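Local coordinates for protein Pcdhgb2 (Mus musculus, PDB 5SZR) that probably acts in calcium-dependent cell adhesion and may help establish and maintain specific neuronal connections in the brain, through extracellular cadherin domains that include these four, at residues Val224-Pro229 and Arg318-Pro323; Phe44-Glu49 and Thr79-Ala84. All blocks are in the same frame, centred on the assembly; numbering follows the deposited sequence.

Overall arrangement
Interactions 1 and 2 lie on opposite sides of the chain's centre, with centres about 120 Å apart and nearest atoms about 98 Å apart; they share no strand or loop. Interaction 2 closes before interaction 1 opens along the chain. It sits inside the first cadherin domain of the construct, where a loop leaving strand 41-44 packs on strand 77-85; it is partly buried, with backbone hydrogen bonding, one asparagine amide and a phenylalanine turned onto leucine and valine. Interaction 1 is a surface contact at a junction between two domains. There carboxylates and a backbone carbonyl meet through calcium ions, and apolar contact is slight.

Interaction 1: residues Val224-Pro229 and Arg318-Pro323; sequences VAENNP and RNDNAP. With CA (calcium ion), chain Q; CA (calcium ion), chain P; CA (calcium ion), chain R.
A225 starts the contact from the end of strand 219-225: its CB lies 3.7 Å from R318 NE, meeting the end of the arginine obliquely. The guanidinium presents its edge, in plane, to the carbonyl oxygen of E226, though no hydrogen bond forms. E226 follows, and its carboxylate carries the metal contact. With CG anti to the backbone N (chi1 179°) and the chain extended, its carboxylate reaches between two calcium ions: OE2 binds the ion of chain P at 2.3 Å, and OE1 approaches that of chain Q at 2.8 Å. OE1 also takes the backbone N-H of R318, with N and OE1 3.2 Å apart and the bond close to straight (165°). Residues 317-321 form the DxNDN linker motif of cadherins, and the calcium cluster here ties domain EC5 to EC6. D320 bridges the same two ions from the opposite direction, OD1 to chain Q at 2.4 Å and OD2 to chain P, so the metals hold two carboxylates close together. R318 O adds a ligand to the chain Q ion at 2.5 Å; D284, E286 and two waters complete the chain P site, while D317, E286 and D360 join the other. Next comes N227, whose ND2 donates to D320 OD2 at 3.0 Å, in its own amide plane but from above the carboxylate, the planes 60° apart. N227 OD1 accepts from a water bound to the chain P calcium.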
ATOM      1  N   VAL A 224     -26.478  20.281   1.746  1.00 52.60           N
ATOM      2  CA  VAL A 224     -26.112  21.495   2.473  1.00 53.01           C
ATOM      3  C   VAL A 224     -27.372  22.322   2.701  1.00 56.43           C
ATOM      4  O   VAL A 224     -28.027  22.740   1.738  1.00 48.38           O
ATOM      5  CB  VAL A 224     -25.062  22.338   1.729  1.00 51.17           C
ATOM      6  CG1 VAL A 224     -24.539  23.441   2.635  1.00 51.27           C
ATOM      7  CG2 VAL A 224     -23.929  21.475   1.223  1.00 50.65           C
ATOM      8  N   ALA A 225     -27.694  22.577   3.966  1.00 55.69           N
ATOM      9  CA  ALA A 225     -28.854  23.393   4.285  1.00 57.07           C
ATOM     10  C   ALA A 225     -28.633  24.829   3.830  1.00 56.68           C
ATOM     11  O   ALA A 225     -27.559  25.405   4.024  1.00 57.52           O
ATOM     12  CB  ALA A 225     -29.152  23.357   5.784  1.00 58.31           C
ATOM     13  N   GLU A 226     -29.665  25.386   3.206  1.00 55.13           N
ATOM     14  CA  GLU A 226     -29.700  26.781   2.795  1.00 58.25           C
ATOM     15  C   GLU A 226     -29.287  27.709   3.928  1.00 59.75           C
ATOM     16  O   GLU A 226     -29.400  27.363   5.110  1.00 60.23           O
ATOM     17  CB  GLU A 226     -31.116  27.099   2.321  1.00 63.38           C
ATOM     18  CG  GLU A 226     -31.409  28.488   1.858  1.00 68.03           C
ATOM     19  CD  GLU A 226     -32.820  28.584   1.331  1.00 68.21           C
ATOM     20  OE1 GLU A 226     -33.739  28.043   1.981  1.00 64.55           O
ATOM     21  OE2 GLU A 226     -33.000  29.155   0.242  1.00 74.01           O
ATOM     22  N   ASN A 227     -28.800  28.895   3.554  1.00 60.64           N
ATOM     23  CA  ASN A 227     -28.464  29.980   4.475  1.00 61.51           C
ATOM     24  C   ASN A 227     -27.297  29.625   5.389  1.00 61.25           C
ATOM     25  O   ASN A 227     -27.119  30.237   6.449  1.00 61.07           O
ATOM     26  CB  ASN A 227     -29.682  30.410   5.300  1.00 58.89           C
ATOM     27  CG  ASN A 227     -30.844  30.830   4.426  1.00 60.59           C
ATOM     28  OD1 ASN A 227     -30.653  31.447   3.379  1.00 61.76           O
ATOM     29  ND2 ASN A 227     -32.058  30.489   4.846  1.00 60.44           N
ATOM     30  N   ASN A 228     -26.515  28.627   4.987  1.00 59.12           N
ATOM     31  CA  ASN A 228     -25.272  28.290   5.654  1.00 58.91           C
ATOM     32  C   ASN A 228     -24.371  29.521   5.754  1.00 60.46           C
ATOM     33  O   ASN A 228     -24.376  30.380   4.866  1.00 61.46           O
ATOM     34  CB  ASN A 228     -24.549  27.210   4.865  1.00 57.83           C
ATOM     35  CG  ASN A 228     -24.234  27.659   3.451  1.00 59.08           C
ATOM     36  OD1 ASN A 228     -25.135  27.819   2.622  1.00 58.54           O
ATOM     37  ND2 ASN A 228     -22.957  27.895   3.178  1.00 59.66           N
ATOM     38  N   PRO A 229     -23.572  29.625   6.812  1.00 61.36           N
ATOM     39  CA  PRO A 229     -22.551  30.668   6.844  1.00 66.14           C
ATOM     40  C   PRO A 229     -21.552  30.443   5.729  1.00 65.44           C
ATOM     41  O   PRO A 229     -21.301  29.294   5.322  1.00 55.87           O
ATOM     42  CB  PRO A 229     -21.903  30.489   8.226  1.00 66.35           C
ATOM     43  CG  PRO A 229     -22.819  29.590   8.997  1.00 64.81           C
ATOM     44  CD  PRO A 229     -23.507  28.742   7.987  1.00 60.33           C
ATOM     45  N   ARG A 318     -34.978  25.485   3.450  1.00 60.78           N
ATOM     46  CA  ARG A 318     -35.420  25.883   4.776  1.00 62.88           C
ATOM     47  C   ARG A 318     -36.648  26.777   4.663  1.00 66.08           C
ATOM     48  O   ARG A 318     -36.968  27.297   3.590  1.00 61.66           O
ATOM     49  CB  ARG A 318     -34.316  26.617   5.544  1.00 66.35           C
ATOM     50  CG  ARG A 318     -33.239  25.718   6.125  1.00 70.78           C
ATOM     51  CD  ARG A 318     -32.349  26.507   7.074  1.00 76.98           C
ATOM     52  NE  ARG A 318     -31.308  25.679   7.678  1.00 79.88           N
ATOM     53  CZ  ARG A 318     -31.499  24.896   8.737  1.00 84.00           C
ATOM     54  NH1 ARG A 318     -30.494  24.179   9.225  1.00 83.84           N
ATOM     55  NH2 ARG A 318     -32.698  24.829   9.306  1.00 87.66           N
ATOM     56  N   ASN A 319     -37.336  26.955   5.789  1.00 50.88           N
ATOM     57  CA  ASN A 319     -38.539  27.786   5.825  1.00 57.12           C
ATOM     58  C   ASN A 319     -38.157  29.232   6.148  1.00 54.31           C
ATOM     59  O   ASN A 319     -38.441  29.767   7.221  1.00 51.73           O
ATOM     60  CB  ASN A 319     -39.544  27.237   6.829  1.00 48.29           C
ATOM     61  CG  ASN A 319     -40.908  27.884   6.680  1.00 59.48           C
ATOM     62  OD1 ASN A 319     -41.340  28.165   5.565  1.00 46.15           O
ATOM     63  ND2 ASN A 319     -41.586  28.143   7.802  1.00 46.03           N
ATOM     64  N   ASP A 320     -37.499  29.873   5.182  1.00 53.48           N
ATOM     65  CA  ASP A 320     -37.088  31.262   5.330  1.00 54.14           C
ATOM     66  C   ASP A 320     -37.997  32.233   4.580  1.00 53.00           C
ATOM     67  O   ASP A 320     -37.637  33.402   4.409  1.00 53.33           O
ATOM     68  CB  ASP A 320     -35.627  31.439   4.892  1.00 52.01           C
ATOM     69  CG  ASP A 320     -35.346  30.876   3.508  1.00 52.74           C
ATOM     70  OD1 ASP A 320     -36.184  30.124   2.973  1.00 51.87           O
ATOM     71  OD2 ASP A 320     -34.263  31.177   2.959  1.00 54.42           O
ATOM     72  N   ASN A 321     -39.170  31.783   4.143  1.00 51.65           N
ATOM     73  CA  ASN A 321     -40.152  32.651   3.505  1.00 49.33           C
ATOM     74  C   ASN A 321     -41.502  32.428   4.168  1.00 48.70           C
ATOM     75  O   ASN A 321     -41.983  31.293   4.231  1.00 48.58           O
ATOM     76  CB  ASN A 321     -40.249  32.383   2.003  1.00 49.84           C
ATOM     77  CG  ASN A 321     -39.010  32.820   1.258  1.00 53.55           C
ATOM     78  OD1 ASN A 321     -38.896  33.974   0.839  1.00 55.49           O
ATOM     79  ND2 ASN A 321     -38.071  31.898   1.084  1.00 53.59           N
ATOM     80  N   ALA A 322     -42.102  33.507   4.664  1.00 47.35           N
ATOM     81  CA  ALA A 322     -43.452  33.428   5.190  1.00 46.47           C
ATOM     82  C   ALA A 322     -44.459  33.523   4.048  1.00 49.01           C
ATOM     83  O   ALA A 322     -44.212  34.210   3.053  1.00 50.97           O
ATOM     84  CB  ALA A 322     -43.707  34.546   6.191  1.00 44.14           C
ATOM     85  N   PRO A 323     -45.593  32.833   4.159  1.00 48.30           N
ATOM     86  CA  PRO A 323     -46.640  32.993   3.146  1.00 46.33           C
ATOM     87  C   PRO A 323     -47.122  34.434   3.094  1.00 45.71           C
ATOM     88  O   PRO A 323     -47.061  35.171   4.081  1.00 44.26           O
ATOM     89  CB  PRO A 323     -47.747  32.039   3.612  1.00 44.76           C
ATOM     90  CG  PRO A 323     -47.438  31.726   5.035  1.00 44.51           C
ATOM     91  CD  PRO A 323     -45.958  31.858   5.201  1.00 45.60           C
TER
HETATM   92 CA    CA Q 714     -36.485  28.368   1.371  1.00 52.64          CA
HETATM   93 CA    CA P 713     -33.866  31.233   0.665  1.00 50.04          CA
HETATM   94 CA    CA R 715     -42.659  29.008   3.904  1.00 43.31          CA
HETATM   95  O   HOH W   1     -31.877  32.466   1.198  1.00 54.08           O
HETATM   96  O   HOH W   2     -35.346  33.332   0.304  1.00 42.55           O

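Interaction 2: residues Phe44-Glu49 and Thr79-Ala84. With EDO (1,2-ethanediol), chain B.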
ATOM      1  N   PHE A  44      67.482 -39.594   8.300  1.00 73.26           N
ATOM      2  CA  PHE A  44      67.236 -38.789   7.115  1.00 70.89           C
ATOM      3  C   PHE A  44      68.504 -38.038   6.721  1.00 71.19           C
ATOM      4  O   PHE A  44      69.387 -37.782   7.543  1.00 73.40           O
ATOM      5  CB  PHE A  44      66.104 -37.784   7.353  1.00 69.76           C
ATOM      6  CG  PHE A  44      64.754 -38.410   7.568  1.00 67.34           C
ATOM      7  CD1 PHE A  44      64.187 -39.223   6.601  1.00 65.29           C
ATOM      8  CD2 PHE A  44      64.038 -38.156   8.726  1.00 66.71           C
ATOM      9  CE1 PHE A  44      62.939 -39.788   6.797  1.00 63.82           C
ATOM     10  CE2 PHE A  44      62.788 -38.716   8.925  1.00 65.01           C
ATOM     11  CZ  PHE A  44      62.239 -39.533   7.960  1.00 63.58           C
ATOM     12  N   HIS A  45      68.587 -37.677   5.443  1.00 69.99           N
ATOM     13  CA  HIS A  45      69.677 -36.832   4.978  1.00 73.36           C
ATOM     14  C   HIS A  45      69.238 -36.122   3.705  1.00 70.50           C
ATOM     15  O   HIS A  45      68.591 -36.724   2.844  1.00 68.43           O
ATOM     16  CB  HIS A  45      70.963 -37.646   4.751  1.00 78.54           C
ATOM     17  CG  HIS A  45      71.451 -37.639   3.335  1.00 80.34           C
ATOM     18  ND1 HIS A  45      71.099 -38.613   2.422  1.00 79.19           N
ATOM     19  CD2 HIS A  45      72.270 -36.785   2.676  1.00 82.80           C
ATOM     20  CE1 HIS A  45      71.675 -38.353   1.262  1.00 80.70           C
ATOM     21  NE2 HIS A  45      72.391 -37.250   1.389  1.00 82.89           N
ATOM     22  N   ASN A  46      69.586 -34.838   3.605  1.00 70.48           N
ATOM     23  CA  ASN A  46      69.232 -34.000   2.461  1.00 71.41           C
ATOM     24  C   ASN A  46      67.725 -34.023   2.205  1.00 69.16           C
ATOM     25  O   ASN A  46      67.259 -34.196   1.074  1.00 65.94           O
ATOM     26  CB  ASN A  46      70.016 -34.418   1.214  1.00 74.64           C
ATOM     27  CG  ASN A  46      69.907 -33.401   0.084  1.00 79.54           C
ATOM     28  OD1 ASN A  46      69.129 -33.580  -0.856  1.00 79.70           O
ATOM     29  ND2 ASN A  46      70.689 -32.329   0.171  1.00 83.47           N
ATOM     30  N   VAL A  47      66.953 -33.848   3.273  1.00 69.89           N
ATOM     31  CA  VAL A  47      65.505 -33.775   3.168  1.00 66.96           C
ATOM     32  C   VAL A  47      65.061 -32.354   3.462  1.00 66.57           C
ATOM     33  O   VAL A  47      65.772 -31.558   4.082  1.00 67.94           O
ATOM     34  CB  VAL A  47      64.778 -34.766   4.101  1.00 67.50           C
ATOM     35  CG1 VAL A  47      65.188 -36.206   3.782  1.00 67.14           C
ATOM     36  CG2 VAL A  47      65.034 -34.416   5.563  1.00 50.73           C
ATOM     37  N   ASP A  48      63.856 -32.042   3.002  1.00 64.63           N
ATOM     38  CA  ASP A  48      63.248 -30.757   3.291  1.00 63.50           C
ATOM     39  C   ASP A  48      62.958 -30.639   4.784  1.00 63.84           C
ATOM     40  O   ASP A  48      62.793 -31.637   5.490  1.00 63.42           O
ATOM     41  CB  ASP A  48      61.965 -30.590   2.481  1.00 62.95           C
ATOM     42  CG  ASP A  48      61.342 -29.222   2.650  1.00 64.45           C
ATOM     43  OD1 ASP A  48      61.925 -28.239   2.143  1.00 65.69           O
ATOM     44  OD2 ASP A  48      60.275 -29.133   3.290  1.00 65.30           O
ATOM     45  N   GLU A  49      62.919 -29.393   5.264  1.00 64.29           N
ATOM     46  CA  GLU A  49      62.666 -29.150   6.680  1.00 65.28           C
ATOM     47  C   GLU A  49      61.338 -29.754   7.118  1.00 66.04           C
ATOM     48  O   GLU A  49      61.219 -30.266   8.238  1.00 66.99           O
ATOM     49  CB  GLU A  49      62.692 -27.649   6.964  1.00 65.95           C
ATOM     50  CG  GLU A  49      62.211 -27.279   8.351  1.00 65.83           C
ATOM     51  CD  GLU A  49      62.174 -25.783   8.573  1.00 67.96           C
ATOM     52  OE1 GLU A  49      62.425 -25.037   7.604  1.00 65.23           O
ATOM     53  OE2 GLU A  49      61.899 -25.358   9.714  1.00 69.66           O
ATOM     54  N   THR A  79      59.691 -36.088  -0.282  1.00 60.27           N
ATOM     55  CA  THR A  79      60.848 -36.872  -0.691  1.00 56.32           C
ATOM     56  C   THR A  79      61.673 -37.196   0.548  1.00 57.09           C
ATOM     57  O   THR A  79      62.182 -36.287   1.215  1.00 57.07           O
ATOM     58  CB  THR A  79      61.689 -36.118  -1.721  1.00 55.20           C
ATOM     59  OG1 THR A  79      61.010 -36.112  -2.983  1.00 54.13           O
ATOM     60  CG2 THR A  79      63.045 -36.779  -1.894  1.00 55.65           C
ATOM     61  N   LEU A  80      61.800 -38.483   0.852  1.00 56.54           N
ATOM     62  CA  LEU A  80      62.496 -38.955   2.040  1.00 57.97           C
ATOM     63  C   LEU A  80      63.740 -39.726   1.614  1.00 61.46           C
ATOM     64  O   LEU A  80      63.638 -40.738   0.912  1.00 63.11           O
ATOM     65  CB  LEU A  80      61.585 -39.835   2.899  1.00 56.70           C
ATOM     66  CG  LEU A  80      60.563 -39.166   3.825  1.00 57.35           C
ATOM     67  CD1 LEU A  80      59.473 -38.441   3.046  1.00 56.01           C
ATOM     68  CD2 LEU A  80      59.951 -40.193   4.777  1.00 56.26           C
ATOM     69  N   ASN A  81      64.906 -39.244   2.030  1.00 62.40           N
ATOM     70  CA  ASN A  81      66.167 -39.941   1.814  1.00 64.02           C
ATOM     71  C   ASN A  81      66.628 -40.500   3.151  1.00 66.26           C
ATOM     72  O   ASN A  81      66.755 -39.752   4.126  1.00 66.47           O
ATOM     73  CB  ASN A  81      67.219 -39.005   1.222  1.00 64.08           C
ATOM     74  CG  ASN A  81      66.743 -38.321  -0.042  1.00 64.06           C
ATOM     75  OD1 ASN A  81      66.228 -38.964  -0.956  1.00 62.73           O
ATOM     76  ND2 ASN A  81      66.907 -37.004  -0.097  1.00 66.44           N
ATOM     77  N   VAL A  82      66.864 -41.809   3.197  1.00 66.78           N
ATOM     78  CA  VAL A  82      67.269 -42.499   4.416  1.00 67.79           C
ATOM     79  C   VAL A  82      68.681 -43.035   4.230  1.00 72.10           C
ATOM     80  O   VAL A  82      69.017 -43.590   3.177  1.00 73.25           O
ATOM     81  CB  VAL A  82      66.290 -43.631   4.781  1.00 65.32           C
ATOM     82  CG1 VAL A  82      66.807 -44.427   5.967  1.00 67.37           C
ATOM     83  CG2 VAL A  82      64.914 -43.056   5.094  1.00 64.24           C
ATOM     84  N   GLU A  83      69.506 -42.865   5.258  1.00 74.92           N
ATOM     85  CA  GLU A  83      70.884 -43.332   5.259  1.00 79.93           C
ATOM     86  C   GLU A  83      71.027 -44.435   6.301  1.00 83.65           C
ATOM     87  O   GLU A  83      70.702 -44.227   7.475  1.00 84.86           O
ATOM     88  CB  GLU A  83      71.844 -42.182   5.557  1.00 83.78           C
ATOM     89  CG  GLU A  83      73.300 -42.587   5.566  1.00 90.68           C
ATOM     90  CD  GLU A  83      74.155 -41.632   6.369  1.00 96.96           C
ATOM     91  OE1 GLU A  83      73.632 -41.037   7.337  1.00 97.06           O
ATOM     92  OE2 GLU A  83      75.348 -41.476   6.031  1.00101.81           O
ATOM     93  N   ALA A  84      71.510 -45.597   5.871  1.00 85.65           N
ATOM     94  CA  ALA A  84      71.741 -46.730   6.757  1.00 89.82           C
ATOM     95  C   ALA A  84      73.231 -46.860   7.042  1.00 98.01           C
ATOM     96  O   ALA A  84      74.037 -46.947   6.110  1.00 98.21           O
ATOM     97  CB  ALA A  84      71.205 -48.023   6.142  1.00 87.55           C
TER
HETATM   98  C1  EDO B 726      65.815 -26.773   2.547  1.00 78.70           C
HETATM   99  O1  EDO B 726      64.936 -27.151   1.482  1.00 76.72           O
HETATM  100  C2  EDO B 726      65.026 -26.601   3.837  1.00 82.14           C
HETATM  101  O2  EDO B 726      64.445 -27.857   4.204  1.00 84.40           O
HETATM  102  O   HOH W   3      63.063 -33.700   0.913  1.00 52.64           O
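F44 and V82 form an antiparallel, non-hydrogen-bonded pair where the edge strand 41-44 meets strand 77-85 in the four-stranded sheet of a cadherin domain, the third extracellular repeat (EC3). Beyond that pair the chain peels off into a loop, and N81 keeps hold of it. N81 O accepts the backbone N-H of H45 from above the carbonyl plane, N to O 3.1 Å, and also takes a CA-H...O contact from F44 CA at 3.2 Å. Along the F44 side chain, CB passes near N81 O. CG lies anti to the carbonyl carbon (chi1 -66°), which sets the ring beside the L80 side chain, the two pointing the same way, and CD1 then comes 3.6 Å from N81 O, which meets the ring at its edge. Farther out, CE1 touches L80 CD2 at 3.6 Å and, more loosely, V82 CG2, both coming at the ring obliquely. CZ at the tip still lies 4.0 Å from L80 CD2. F55 and L57 of strand 55-57 also touch this ring, so an alanine here would probably open a gap beside L80 CD2 and V82 CG2, leaving those methyl groups without their aromatic neighbour. On the loop side, V47 CG1 rests 3.5 Å from N81 N. The N81 amide makes two weak bonds from ND2, to H45 O and to N46 O, the latter at 3.1 Å, while S95 OG bonds its OD1. D48 stands at the N-cap of helix 49-54, its OD2 accepting from the backbone N of Q50. The backbone N-H of D48 is taken by a water that in turn donates to T79 O at 2.7 Å.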